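Local coordinates for putative GH105 family protein (Salmonella enterica subsp. enterica serovar Paratyphi A, PDB 3QWT) that is a possible member of glycoside hydrolase family 105 built as an alpha/alpha toroid, and so probably cleaves unsaturated uronic acid units from polysaccharide fragments, at residues A269-C274 with T283-P288; R326-H331 with A367-C372; D169-T174 with G211-G216; P177-G182 with P242-L247; Y196-H201 with R258-V263. All blocks are in the same frame, centred on the assembly; numbering follows the deposited sequence.

Contact 1: residues A269-C274 with T283-P288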
# COMPACT_ATOMS: atom_id res chain seq x y z
N ALA A 269 -37.97 -13.87 9.58
CA ALA A 269 -39.14 -14.40 8.87
C ALA A 269 -39.92 -15.36 9.76
O ALA A 269 -41.16 -15.31 9.79
CB ALA A 269 -38.72 -15.09 7.55
N ALA A 270 -39.22 -16.23 10.48
CA ALA A 270 -39.91 -17.20 11.34
C ALA A 270 -40.58 -16.52 12.54
O ALA A 270 -41.63 -16.99 13.04
CB ALA A 270 -38.96 -18.27 11.79
N LEU A 271 -39.99 -15.42 12.98
CA LEU A 271 -40.52 -14.68 14.12
C LEU A 271 -41.77 -13.92 13.70
O LEU A 271 -42.71 -13.77 14.47
CB LEU A 271 -39.48 -13.69 14.64
CG LEU A 271 -38.36 -14.28 15.50
CD1 LEU A 271 -37.16 -13.34 15.55
CD2 LEU A 271 -38.87 -14.59 16.91
N ALA A 272 -41.77 -13.44 12.46
CA ALA A 272 -42.91 -12.70 11.96
C ALA A 272 -44.16 -13.56 12.12
O ALA A 272 -45.20 -13.07 12.58
CB ALA A 272 -42.70 -12.32 10.52
N LYS A 273 -44.03 -14.84 11.77
CA LYS A 273 -45.15 -15.77 11.73
C LYS A 273 -45.52 -16.31 13.10
O LYS A 273 -46.49 -17.06 13.25
CB LYS A 273 -44.81 -16.94 10.80
CG LYS A 273 -44.58 -16.52 9.35
CD LYS A 273 -43.90 -17.63 8.53
CE LYS A 273 -44.49 -19.01 8.83
NZ LYS A 273 -45.99 -19.04 8.76
N CYS A 274 -44.74 -15.91 14.09
CA CYS A 274 -44.76 -16.48 15.42
C CYS A 274 -45.36 -15.48 16.38
O CYS A 274 -45.67 -15.82 17.52
CB CYS A 274 -43.30 -16.74 15.85
SG CYS A 274 -42.91 -18.47 16.14
N THR A 283 -43.01 -17.56 25.16
CA THR A 283 -41.74 -17.92 25.78
C THR A 283 -41.18 -19.21 25.18
O THR A 283 -39.96 -19.40 25.09
CB THR A 283 -41.84 -18.01 27.31
OG1 THR A 283 -40.53 -17.96 27.88
CG2 THR A 283 -42.54 -19.29 27.75
N LEU A 284 -42.08 -20.10 24.77
CA LEU A 284 -41.71 -21.10 23.78
C LEU A 284 -42.36 -20.63 22.50
O LEU A 284 -43.59 -20.65 22.38
CB LEU A 284 -42.22 -22.48 24.15
CG LEU A 284 -41.28 -23.49 24.81
CD1 LEU A 284 -39.88 -22.94 25.00
CD2 LEU A 284 -41.87 -23.98 26.12
N LEU A 285 -41.52 -20.20 21.55
CA LEU A 285 -41.97 -19.44 20.40
C LEU A 285 -42.99 -20.18 19.55
O LEU A 285 -43.83 -19.55 18.92
CB LEU A 285 -40.80 -19.03 19.51
CG LEU A 285 -39.78 -18.04 20.08
CD1 LEU A 285 -38.53 -17.93 19.14
CD2 LEU A 285 -40.41 -16.66 20.32
N ASP A 286 -42.88 -21.50 19.50
CA ASP A 286 -43.77 -22.33 18.69
C ASP A 286 -44.87 -23.00 19.54
O ASP A 286 -45.51 -23.96 19.11
CB ASP A 286 -42.97 -23.37 17.89
CG ASP A 286 -42.16 -24.31 18.79
OD1 ASP A 286 -41.85 -23.94 19.94
OD2 ASP A 286 -41.83 -25.42 18.32
N ASP A 287 -45.08 -22.47 20.74
CA ASP A 287 -46.12 -22.96 21.65
C ASP A 287 -47.06 -21.81 22.05
O ASP A 287 -46.83 -21.12 23.04
CB ASP A 287 -45.49 -23.60 22.89
CG ASP A 287 -46.52 -24.24 23.82
OD1 ASP A 287 -47.73 -23.96 23.64
OD2 ASP A 287 -46.13 -25.01 24.73
N PRO A 288 -48.13 -21.61 21.28
CA PRO A 288 -49.07 -20.50 21.45
C PRO A 288 -49.70 -20.51 22.83
O PRO A 288 -50.40 -19.57 23.18
CB PRO A 288 -50.16 -20.81 20.43
CG PRO A 288 -49.54 -21.75 19.47
CD PRO A 288 -48.60 -22.57 20.27
O HOH W 1 -44.44 -16.59 19.72

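Contact 2: residues R326-H331 with A367-C372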
# COMPACT_ATOMS: atom_id res chain seq x y z
N ARG A 326 -45.36 -1.29 20.45
CA ARG A 326 -46.61 -0.90 21.08
C ARG A 326 -46.89 -1.83 22.26
O ARG A 326 -47.20 -1.38 23.36
CB ARG A 326 -47.76 -0.92 20.07
CG ARG A 326 -47.80 0.31 19.17
CD ARG A 326 -48.64 0.10 17.93
NE ARG A 326 -48.44 1.18 16.97
CZ ARG A 326 -49.39 2.00 16.54
NH1 ARG A 326 -50.64 1.85 16.96
NH2 ARG A 326 -49.10 2.96 15.67
N GLY A 327 -46.77 -3.13 22.02
CA GLY A 327 -46.87 -4.13 23.07
C GLY A 327 -45.95 -3.87 24.25
O GLY A 327 -46.37 -3.99 25.41
N ILE A 328 -44.69 -3.53 23.98
CA ILE A 328 -43.71 -3.29 25.05
C ILE A 328 -44.13 -2.12 25.92
O ILE A 328 -44.01 -2.17 27.15
CB ILE A 328 -42.28 -3.03 24.51
CG1 ILE A 328 -41.67 -4.28 23.88
CG2 ILE A 328 -41.37 -2.54 25.65
CD1 ILE A 328 -41.49 -5.41 24.88
N VAL A 329 -44.58 -1.05 25.29
CA VAL A 329 -45.02 0.11 26.03
C VAL A 329 -46.21 -0.29 26.91
O VAL A 329 -46.25 0.07 28.08
CB VAL A 329 -45.39 1.28 25.11
CG1 VAL A 329 -46.10 2.37 25.90
CG2 VAL A 329 -44.14 1.83 24.45
N LYS A 330 -47.14 -1.05 26.35
CA LYS A 330 -48.29 -1.54 27.12
C LYS A 330 -47.86 -2.29 28.37
O LYS A 330 -48.58 -2.29 29.38
CB LYS A 330 -49.19 -2.42 26.25
CG LYS A 330 -50.46 -1.73 25.77
CD LYS A 330 -50.16 -0.39 25.10
CE LYS A 330 -49.80 -0.53 23.62
NZ LYS A 330 -49.19 0.72 23.07
N HIS A 331 -46.70 -2.94 28.31
CA HIS A 331 -46.27 -3.79 29.41
C HIS A 331 -45.31 -3.12 30.38
O HIS A 331 -44.77 -3.77 31.28
CB HIS A 331 -45.65 -5.08 28.88
CG HIS A 331 -46.65 -6.08 28.40
ND1 HIS A 331 -47.40 -5.89 27.26
CD2 HIS A 331 -47.02 -7.28 28.91
CE1 HIS A 331 -48.19 -6.93 27.09
NE2 HIS A 331 -47.98 -7.79 28.07
N ALA A 367 -33.34 -3.42 30.76
CA ALA A 367 -32.34 -2.97 29.81
C ALA A 367 -32.84 -3.22 28.40
O ALA A 367 -32.76 -2.34 27.54
CB ALA A 367 -30.99 -3.64 30.06
N MSE A 368 -33.37 -4.41 28.17
CA MSE A 368 -33.86 -4.74 26.83
C MSE A 368 -35.00 -3.81 26.41
O MSE A 368 -35.05 -3.37 25.26
CB MSE A 368 -34.21 -6.22 26.74
CG MSE A 368 -32.96 -7.09 26.83
SE MSE A 368 -33.33 -8.89 27.45
CE MSE A 368 -33.57 -9.74 25.70
N ALA A 369 -35.88 -3.46 27.34
CA ALA A 369 -36.87 -2.44 27.03
C ALA A 369 -36.17 -1.18 26.51
O ALA A 369 -36.61 -0.58 25.53
CB ALA A 369 -37.74 -2.13 28.23
N MSE A 370 -35.09 -0.77 27.15
CA MSE A 370 -34.49 0.49 26.71
C MSE A 370 -33.68 0.31 25.45
O MSE A 370 -33.58 1.24 24.65
CB MSE A 370 -33.73 1.23 27.84
CG MSE A 370 -32.53 0.53 28.47
SE MSE A 370 -32.06 1.43 30.18
CE MSE A 370 -32.94 0.19 31.37
N LEU A 371 -33.15 -0.88 25.24
CA LEU A 371 -32.48 -1.18 23.98
C LEU A 371 -33.45 -0.92 22.84
O LEU A 371 -33.19 -0.09 21.96
CB LEU A 371 -32.01 -2.64 23.94
CG LEU A 371 -30.55 -2.99 24.26
CD1 LEU A 371 -30.37 -4.48 24.05
CD2 LEU A 371 -29.56 -2.20 23.40
N CYS A 372 -34.58 -1.63 22.85
CA CYS A 372 -35.52 -1.54 21.74
C CYS A 372 -36.14 -0.16 21.67
O CYS A 372 -36.40 0.36 20.58
CB CYS A 372 -36.61 -2.62 21.83
SG CYS A 372 -37.79 -2.48 23.22

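Contact 3: residues D169-T174 with G211-G216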
# COMPACT_ATOMS: atom_id res chain seq x y z
N ASP A 169 -26.92 -18.00 24.56
CA ASP A 169 -26.59 -16.87 25.41
C ASP A 169 -25.10 -16.49 25.29
O ASP A 169 -24.71 -15.34 25.45
CB ASP A 169 -26.96 -17.19 26.88
CG ASP A 169 -28.43 -17.69 27.05
OD1 ASP A 169 -29.24 -17.01 27.71
OD2 ASP A 169 -28.76 -18.78 26.53
N THR A 170 -24.27 -17.48 24.99
CA THR A 170 -22.85 -17.23 24.85
C THR A 170 -22.63 -16.13 23.83
O THR A 170 -21.72 -15.34 23.98
CB THR A 170 -22.10 -18.49 24.43
OG1 THR A 170 -22.31 -19.50 25.42
CG2 THR A 170 -20.62 -18.23 24.28
N LEU A 171 -23.48 -16.04 22.80
CA LEU A 171 -23.19 -15.06 21.75
C LEU A 171 -23.27 -13.63 22.28
O LEU A 171 -22.53 -12.76 21.82
CB LEU A 171 -24.05 -15.26 20.49
CG LEU A 171 -23.63 -16.49 19.66
CD1 LEU A 171 -24.75 -16.95 18.74
CD2 LEU A 171 -22.35 -16.22 18.85
N MSE A 172 -24.15 -13.41 23.25
CA MSE A 172 -24.34 -12.08 23.81
C MSE A 172 -23.34 -11.75 24.93
O MSE A 172 -22.79 -10.64 24.98
CB MSE A 172 -25.78 -11.93 24.34
CG MSE A 172 -26.08 -10.61 25.04
SE MSE A 172 -26.20 -9.10 23.79
CE MSE A 172 -24.72 -8.04 24.50
N MSE A 173 -23.11 -12.72 25.82
CA MSE A 173 -22.34 -12.48 27.04
C MSE A 173 -20.81 -12.52 26.89
O MSE A 173 -20.10 -11.97 27.73
CB MSE A 173 -22.74 -13.48 28.12
CG MSE A 173 -24.23 -13.66 28.28
SE MSE A 173 -25.24 -12.00 28.30
CE MSE A 173 -27.01 -12.80 28.01
N THR A 174 -20.30 -13.20 25.86
CA THR A 174 -18.84 -13.29 25.68
C THR A 174 -18.38 -13.02 24.25
O THR A 174 -17.41 -12.30 24.04
CB THR A 174 -18.28 -14.67 26.15
OG1 THR A 174 -18.34 -14.72 27.57
CG2 THR A 174 -16.83 -14.85 25.75
N GLY A 211 -35.96 -21.82 11.02
CA GLY A 211 -35.30 -20.52 10.98
C GLY A 211 -35.04 -20.00 12.38
O GLY A 211 -34.21 -19.11 12.58
N LEU A 212 -35.76 -20.55 13.35
CA LEU A 212 -35.52 -20.19 14.74
C LEU A 212 -34.35 -21.02 15.29
O LEU A 212 -33.84 -21.90 14.59
CB LEU A 212 -36.80 -20.38 15.57
CG LEU A 212 -37.98 -19.56 15.05
CD1 LEU A 212 -39.33 -19.99 15.68
CD2 LEU A 212 -37.74 -18.06 15.25
N TRP A 213 -33.96 -20.77 16.54
CA TRP A 213 -32.82 -21.45 17.14
C TRP A 213 -33.17 -22.33 18.34
O TRP A 213 -34.10 -22.04 19.09
CB TRP A 213 -31.79 -20.43 17.60
CG TRP A 213 -30.95 -19.84 16.52
CD1 TRP A 213 -31.38 -19.36 15.32
CD2 TRP A 213 -29.54 -19.64 16.55
NE1 TRP A 213 -30.30 -18.88 14.59
CE2 TRP A 213 -29.16 -19.04 15.33
CE3 TRP A 213 -28.54 -19.93 17.50
CZ2 TRP A 213 -27.84 -18.71 15.03
CZ3 TRP A 213 -27.23 -19.60 17.21
CH2 TRP A 213 -26.88 -19.01 15.97
N PHE A 214 -32.39 -23.39 18.55
CA PHE A 214 -32.50 -24.17 19.76
C PHE A 214 -31.70 -23.52 20.89
O PHE A 214 -30.66 -22.91 20.66
CB PHE A 214 -32.02 -25.59 19.51
CG PHE A 214 -32.88 -26.34 18.54
CD1 PHE A 214 -34.21 -26.59 18.82
CD2 PHE A 214 -32.37 -26.77 17.33
CE1 PHE A 214 -35.01 -27.27 17.90
CE2 PHE A 214 -33.17 -27.45 16.41
CZ PHE A 214 -34.49 -27.70 16.71
N HIS A 215 -32.19 -23.67 22.11
CA HIS A 215 -31.50 -23.05 23.24
C HIS A 215 -30.06 -23.57 23.40
O HIS A 215 -29.12 -22.77 23.45
CB HIS A 215 -32.27 -23.21 24.55
CG HIS A 215 -31.64 -22.49 25.70
ND1 HIS A 215 -31.90 -22.81 27.02
CD2 HIS A 215 -30.76 -21.46 25.73
CE1 HIS A 215 -31.20 -22.01 27.80
NE2 HIS A 215 -30.50 -21.18 27.05
N GLY A 216 -29.91 -24.89 23.47
CA GLY A 216 -28.61 -25.47 23.74
C GLY A 216 -28.19 -26.65 22.87
O GLY A 216 -29.01 -27.27 22.18

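Contact 4: residues P177-G182 with P242-L247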
# COMPACT_ATOMS: atom_id res chain seq x y z
N PRO A 177 -18.73 -9.14 23.31
CA PRO A 177 -17.71 -8.36 24.03
C PRO A 177 -16.31 -8.61 23.48
O PRO A 177 -15.51 -7.68 23.36
CB PRO A 177 -17.82 -8.87 25.47
CG PRO A 177 -19.25 -9.31 25.59
CD PRO A 177 -19.67 -9.81 24.23
N LEU A 178 -16.01 -9.86 23.16
CA LEU A 178 -14.69 -10.20 22.64
C LEU A 178 -14.41 -9.52 21.29
O LEU A 178 -13.36 -8.94 21.08
CB LEU A 178 -14.52 -11.71 22.50
CG LEU A 178 -13.22 -12.13 21.83
CD1 LEU A 178 -11.98 -11.70 22.66
CD2 LEU A 178 -13.24 -13.62 21.61
N ALA A 179 -15.37 -9.61 20.39
CA ALA A 179 -15.35 -8.86 19.13
C ALA A 179 -15.10 -7.37 19.36
O ALA A 179 -14.25 -6.76 18.70
CB ALA A 179 -16.66 -9.06 18.40
N LYS A 180 -15.84 -6.76 20.27
CA LYS A 180 -15.72 -5.31 20.41
C LYS A 180 -14.31 -4.97 20.87
O LYS A 180 -13.65 -4.08 20.31
CB LYS A 180 -16.79 -4.75 21.35
CG LYS A 180 -16.55 -3.30 21.77
CD LYS A 180 -16.50 -2.34 20.59
CE LYS A 180 -16.50 -0.88 21.06
NZ LYS A 180 -16.38 0.15 19.96
N ILE A 181 -13.83 -5.71 21.86
CA ILE A 181 -12.50 -5.46 22.40
C ILE A 181 -11.43 -5.67 21.33
O ILE A 181 -10.45 -4.92 21.28
CB ILE A 181 -12.22 -6.37 23.63
CG1 ILE A 181 -13.21 -6.04 24.74
CG2 ILE A 181 -10.80 -6.16 24.13
CD1 ILE A 181 -12.96 -6.79 26.01
N GLY A 182 -11.62 -6.68 20.49
CA GLY A 182 -10.69 -6.99 19.42
C GLY A 182 -10.55 -5.82 18.47
O GLY A 182 -9.44 -5.40 18.13
N PRO A 242 -26.98 -8.14 14.40
CA PRO A 242 -26.92 -6.80 13.83
C PRO A 242 -25.78 -6.01 14.46
O PRO A 242 -25.09 -5.27 13.75
CB PRO A 242 -28.27 -6.19 14.21
CG PRO A 242 -29.16 -7.36 14.35
CD PRO A 242 -28.31 -8.42 14.97
N ASP A 243 -25.58 -6.18 15.76
CA ASP A 243 -24.49 -5.45 16.41
C ASP A 243 -23.14 -5.95 15.96
O ASP A 243 -22.21 -5.17 15.75
CB ASP A 243 -24.64 -5.49 17.93
CG ASP A 243 -25.73 -4.56 18.43
OD1 ASP A 243 -26.51 -4.02 17.61
OD2 ASP A 243 -25.81 -4.35 19.65
N PHE A 244 -23.04 -7.26 15.78
CA PHE A 244 -21.81 -7.88 15.31
C PHE A 244 -21.51 -7.40 13.88
O PHE A 244 -20.39 -7.00 13.56
CB PHE A 244 -21.94 -9.40 15.41
CG PHE A 244 -20.67 -10.14 15.12
CD1 PHE A 244 -19.51 -9.82 15.78
CD2 PHE A 244 -20.66 -11.17 14.20
CE1 PHE A 244 -18.36 -10.50 15.52
CE2 PHE A 244 -19.51 -11.85 13.93
CZ PHE A 244 -18.35 -11.52 14.60
N LEU A 245 -22.53 -7.41 13.03
CA LEU A 245 -22.35 -6.99 11.65
C LEU A 245 -21.87 -5.55 11.57
O LEU A 245 -21.03 -5.19 10.72
CB LEU A 245 -23.66 -7.10 10.88
CG LEU A 245 -24.05 -8.51 10.47
CD1 LEU A 245 -25.38 -8.45 9.72
CD2 LEU A 245 -22.97 -9.13 9.61
N GLU A 246 -22.40 -4.72 12.45
CA GLU A 246 -22.05 -3.32 12.43
C GLU A 246 -20.60 -3.16 12.88
O GLU A 246 -19.86 -2.37 12.29
CB GLU A 246 -23.00 -2.55 13.35
CG GLU A 246 -22.67 -1.08 13.51
CD GLU A 246 -23.70 -0.37 14.39
OE1 GLU A 246 -24.52 0.38 13.84
OE2 GLU A 246 -23.70 -0.59 15.62
N LEU A 247 -20.22 -3.91 13.91
CA LEU A 247 -18.82 -4.04 14.29
C LEU A 247 -17.94 -4.46 13.12
O LEU A 247 -16.89 -3.85 12.90
CB LEU A 247 -18.64 -5.03 15.45
CG LEU A 247 -18.46 -4.39 16.82
CD1 LEU A 247 -18.41 -5.45 17.90
CD2 LEU A 247 -17.22 -3.51 16.85

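Contact 5: residues Y196-H201 with R258-V263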
# COMPACT_ATOMS: atom_id res chain seq x y z
N TYR A 196 -15.46 -17.13 14.18
CA TYR A 196 -15.49 -18.58 14.23
C TYR A 196 -16.55 -19.05 15.22
O TYR A 196 -17.34 -19.95 14.92
CB TYR A 196 -14.13 -19.17 14.54
CG TYR A 196 -14.15 -20.66 14.70
CD1 TYR A 196 -14.17 -21.49 13.59
CD2 TYR A 196 -14.19 -21.24 15.97
CE1 TYR A 196 -14.20 -22.87 13.71
CE2 TYR A 196 -14.21 -22.63 16.12
CZ TYR A 196 -14.22 -23.44 14.98
OH TYR A 196 -14.25 -24.80 15.10
N GLN A 197 -16.60 -18.44 16.40
CA GLN A 197 -17.59 -18.86 17.37
C GLN A 197 -19.02 -18.71 16.78
O GLN A 197 -19.86 -19.59 16.98
CB GLN A 197 -17.43 -18.12 18.69
CG GLN A 197 -16.20 -18.56 19.49
CD GLN A 197 -16.22 -20.05 19.80
OE1 GLN A 197 -17.29 -20.64 20.01
NE2 GLN A 197 -15.04 -20.67 19.81
N PHE A 198 -19.26 -17.64 16.04
CA PHE A 198 -20.57 -17.43 15.44
C PHE A 198 -20.92 -18.61 14.53
O PHE A 198 -21.96 -19.24 14.72
CB PHE A 198 -20.58 -16.15 14.62
CG PHE A 198 -21.73 -15.26 14.90
CD1 PHE A 198 -21.59 -14.17 15.76
CD2 PHE A 198 -22.96 -15.50 14.31
CE1 PHE A 198 -22.66 -13.34 16.02
CE2 PHE A 198 -24.03 -14.67 14.57
CZ PHE A 198 -23.88 -13.59 15.43
N LEU A 199 -20.02 -18.91 13.58
CA LEU A 199 -20.25 -19.98 12.62
C LEU A 199 -20.51 -21.32 13.32
O LEU A 199 -21.40 -22.07 12.92
CB LEU A 199 -19.08 -20.08 11.64
CG LEU A 199 -18.83 -18.83 10.79
CD1 LEU A 199 -17.53 -18.98 10.04
CD2 LEU A 199 -19.98 -18.56 9.80
N LEU A 200 -19.74 -21.62 14.36
CA LEU A 200 -19.90 -22.89 15.05
C LEU A 200 -21.22 -22.91 15.80
O LEU A 200 -21.90 -23.95 15.83
CB LEU A 200 -18.74 -23.18 16.02
CG LEU A 200 -18.72 -24.63 16.50
CD1 LEU A 200 -18.53 -25.57 15.31
CD2 LEU A 200 -17.62 -24.87 17.53
N HIS A 201 -21.57 -21.78 16.42
CA HIS A 201 -22.83 -21.70 17.14
C HIS A 201 -23.99 -21.93 16.16
O HIS A 201 -24.87 -22.74 16.43
CB HIS A 201 -22.99 -20.39 17.90
CG HIS A 201 -22.31 -20.38 19.24
ND1 HIS A 201 -20.94 -20.31 19.37
CD2 HIS A 201 -22.80 -20.48 20.49
CE1 HIS A 201 -20.62 -20.35 20.66
NE2 HIS A 201 -21.73 -20.47 21.36
N ARG A 258 -22.86 -11.80 4.14
CA ARG A 258 -24.06 -12.36 3.51
C ARG A 258 -24.56 -13.55 4.31
O ARG A 258 -25.76 -13.75 4.43
CB ARG A 258 -23.81 -12.81 2.07
CG ARG A 258 -23.83 -11.69 1.03
CD ARG A 258 -23.58 -12.24 -0.38
NE ARG A 258 -24.64 -13.16 -0.81
CZ ARG A 258 -24.50 -14.08 -1.76
NH1 ARG A 258 -23.34 -14.23 -2.38
NH2 ARG A 258 -25.53 -14.86 -2.08
N TYR A 259 -23.63 -14.34 4.84
CA TYR A 259 -24.07 -15.54 5.55
C TYR A 259 -24.79 -15.15 6.85
O TYR A 259 -25.78 -15.78 7.23
CB TYR A 259 -22.92 -16.52 5.82
CG TYR A 259 -23.38 -17.78 6.53
CD1 TYR A 259 -24.11 -18.74 5.86
CD2 TYR A 259 -23.09 -17.98 7.87
CE1 TYR A 259 -24.53 -19.89 6.50
CE2 TYR A 259 -23.50 -19.12 8.52
CZ TYR A 259 -24.23 -20.07 7.83
OH TYR A 259 -24.65 -21.21 8.48
N LEU A 260 -24.32 -14.10 7.50
CA LEU A 260 -24.95 -13.66 8.75
C LEU A 260 -26.29 -12.98 8.50
O LEU A 260 -27.25 -13.18 9.25
CB LEU A 260 -24.03 -12.73 9.54
CG LEU A 260 -22.75 -13.37 10.08
CD1 LEU A 260 -21.92 -12.37 10.87
CD2 LEU A 260 -23.10 -14.61 10.91
N VAL A 261 -26.36 -12.18 7.45
CA VAL A 261 -27.60 -11.57 7.05
C VAL A 261 -28.63 -12.66 6.77
O VAL A 261 -29.80 -12.52 7.11
CB VAL A 261 -27.41 -10.68 5.81
CG1 VAL A 261 -28.77 -10.28 5.20
CG2 VAL A 261 -26.56 -9.45 6.16
N GLN A 262 -28.19 -13.76 6.16
CA GLN A 262 -29.07 -14.88 5.86
C GLN A 262 -29.63 -15.55 7.10
O GLN A 262 -30.83 -15.84 7.17
CB GLN A 262 -28.34 -15.93 5.01
CG GLN A 262 -29.21 -17.14 4.66
CD GLN A 262 -29.13 -18.26 5.70
OE1 GLN A 262 -30.02 -19.11 5.78
NE2 GLN A 262 -28.06 -18.29 6.49
N VAL A 263 -28.77 -15.80 8.08
CA VAL A 263 -29.20 -16.39 9.35
C VAL A 263 -30.21 -15.48 10.06
O VAL A 263 -31.24 -15.94 10.57
CB VAL A 263 -28.01 -16.63 10.27
CG1 VAL A 263 -28.49 -16.98 11.72
CG2 VAL A 263 -27.11 -17.71 9.67

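Contact 1: residues A269-C274 with T283-P288
C274 and L271 of the 269-274 segment meet a single residue of the facing loop, L285. The sulfur of C274 approaches the backbone side of that leucine, with SG 3.1 Å from L285 O, and the same SG lies 4.0 Å from L285 CB. One turn back, the methyl CD2 of L271 rests 4.0 Å from L285 CD1, the two leucine chains running aslant to one another. Both leucines hold CG anti to their own carbonyl carbon (chi1 -78° in L271, -66° in L285), which sends their branches into the seam between helix end and loop. A water bridges the backbones, donating to C274 O at 2.6 Å and to L285 O at 3.1 Å. In this alpha/alpha toroid the contact folds the connection between helices 255-272 and 294-309 back on the end of the first helix. That helix finishes with a tight turn, C274 N bonding L271 O at 3.0 Å, while L285 sits at the second position of a type I turn closed by D287 N to L284 O at 2.9 Å. F300 of the following helix packs against both leucines, and W281 NE1 hydrogen-bonds L271 O. Further out, salt bridges from D286 to R229 and from D287 to R355 fix the turn.

Contact 2: residues R326-H331 with A367-C372
G327 O is gripped twice by H331: the ring nitrogen ND1 donates to it at 2.8 Å, and the backbone N of H331 adds a weak bond at 3.1 Å. The pair closes the last turn of helix 318-330, which packs on helix 363-377 in the alpha/alpha toroid. The imidazole bond is moderately bent (150° at the hydrogen), its donor tilted 33° from the carbonyl plane. H331 N also reaches I328 O at 3.0 Å, which ties H331 to the very residue that makes the contact with the other helix. I328 and A369 are the nearest backbone pair, CA to CA 7.2 Å, and what passes between the helices is purely apolar. I328 leads with its short branch: with CG1 anti to the carbonyl carbon (chi1 -69°), CG2 extends away from the backbone N and faces A369 and C372, two small side chains one turn apart on helix 363-377. The packing between these two segments is loose. Helix 294-309 packs beside the pair, T297 touching I328 while A298 and A301 touch C372, so the three helices share one buried seam. Of the two small partners, A369 CB stands 4.5 Å from I328 CG2, and C372 SG comes to 4.3 Å from the same methyl.

Contact 3: residues D169-T174 with G211-G216
D169 and H215 face each other with CA atoms 8.2 Å apart, the first at the N-terminal side of the 169-174 segment, the second in the loop just before strand 216-218. The carbonyl O of D169 takes two backbone bonds, from M172 N at 3.0 Å and M173 N at 3.1 Å. H215 CG is anti to the backbone N (chi1 -176°), which carries the imidazole across to the carboxylate. There NE2 donates to D169 OD2 at 3.0 Å, on the syn side; the oxygen lies in the ring plane, but the bond is bent (137°) and the two flat groups are turned 60° apart. The other polar atom of each group is also bonded: W236 NE1 to D169 OD1, Y354 OH with H215 ND1. W167 meets the imidazole edge-to-face, and the W230 ring meets it too. Beside this pair, L171 CD1 comes to 3.9 Å from W213 CZ3, the leucine crossing the indole nearly at a right angle. A glycerol, probably from the crystallisation liquor, lies about 3 Å from the D169 side chain. A His-carboxylate pair with W236, W167 and W230 close by is consistent with a sugar-binding pocket of the toroid.

Contact 4: residues P177-G182 with P242-L247
L247 bridges two almost parallel helices, 170-184 and 231-248, whose local axes pass 10.4 Å apart at 15°, an arrangement consistent with neighbouring helices of an alpha/alpha toroid. Its CB bond heads for the other helix, and CG then forks over K180. One methyl, CD1, presses on the helix backbone, 3.7 Å from K180 CA, and also lies 4.0 Å from A179 CB. The other, CD2, touches the lysine's aliphatic chain, 4.0 Å from K180 CD, the two side chains crossing at about a right angle. Bent at chi2, K180 carries its ammonium elsewhere, to a salt bridge with E123 and a cation-pi contact with Y120 on helix 114-125, so the ammonium takes no part in this contact. One turn earlier on helix 231-248, F244 has CG anti to its backbone N, and this swings the ring toward helix 170-184. Both segments begin with a proline whose N lacks a bond to the preceding turn, and each helix is kinked at that proline. The closest approach belongs to A179, whose CB meets the edge of the F244 ring, 3.6 Å from CE1.

Contact 5: residues Y196-H201 with R258-V263
Y259 holds CG anti to the backbone N (chi1 -179°) while L199 holds CG anti to its carbonyl carbon (chi1 -61°), and these two settings bring the phenol ring and the leucine branch together. The contact joins helices 188-205 and 255-272 of the alpha/alpha toroid through two apolar pairs. In the first, L199 CD2 approaches the ring obliquely, 3.7 Å from Y259 CD2 and 3.8 Å from Y259 CE2. V263 CG2, one turn on in the same helix, lies over one face of that ring, offset toward its rim. In the second pair, L260 CD2 nears the F198 ring, also at a slant, 3.5 Å from F198 CD2. F244 of helix 231-248 touches both F198 and L260. L199 and Y259 also pack against Y259 and L199 of the second subunit, and R258 forms a salt bridge there with E193 of that subunit, so the contact stands at the subunit interface. Within helix 188-205, Q197 O accepts from H201 N at 2.8 Å and from the imidazole: H201 ND1 donates at 2.7 Å from above the carbonyl plane, 46° out of it.

From the N terminus, helix 170-184 opens contact 3 and then contact 4, and helix 188-205 opens contact 5. They close in the same order, at 211-216, 242-247 and 258-263, so the three loops cross one another and lock helices 170-184, 188-205, 231-248 and 255-272 together. F244 of contact 4 meets F198 of contact 5, and L171 of contact 3 reaches F198 as well. Contact 1 follows in series, closing a short loop after helix 255-272; L212 from contact 3 packs against A270, L271, C274 and L285. Contact 2 closes last, across 35 intervening residues, and ties helix 318-330 to helix 363-377 on the opposite side of the chain's centre from contacts 3, 4 and 5.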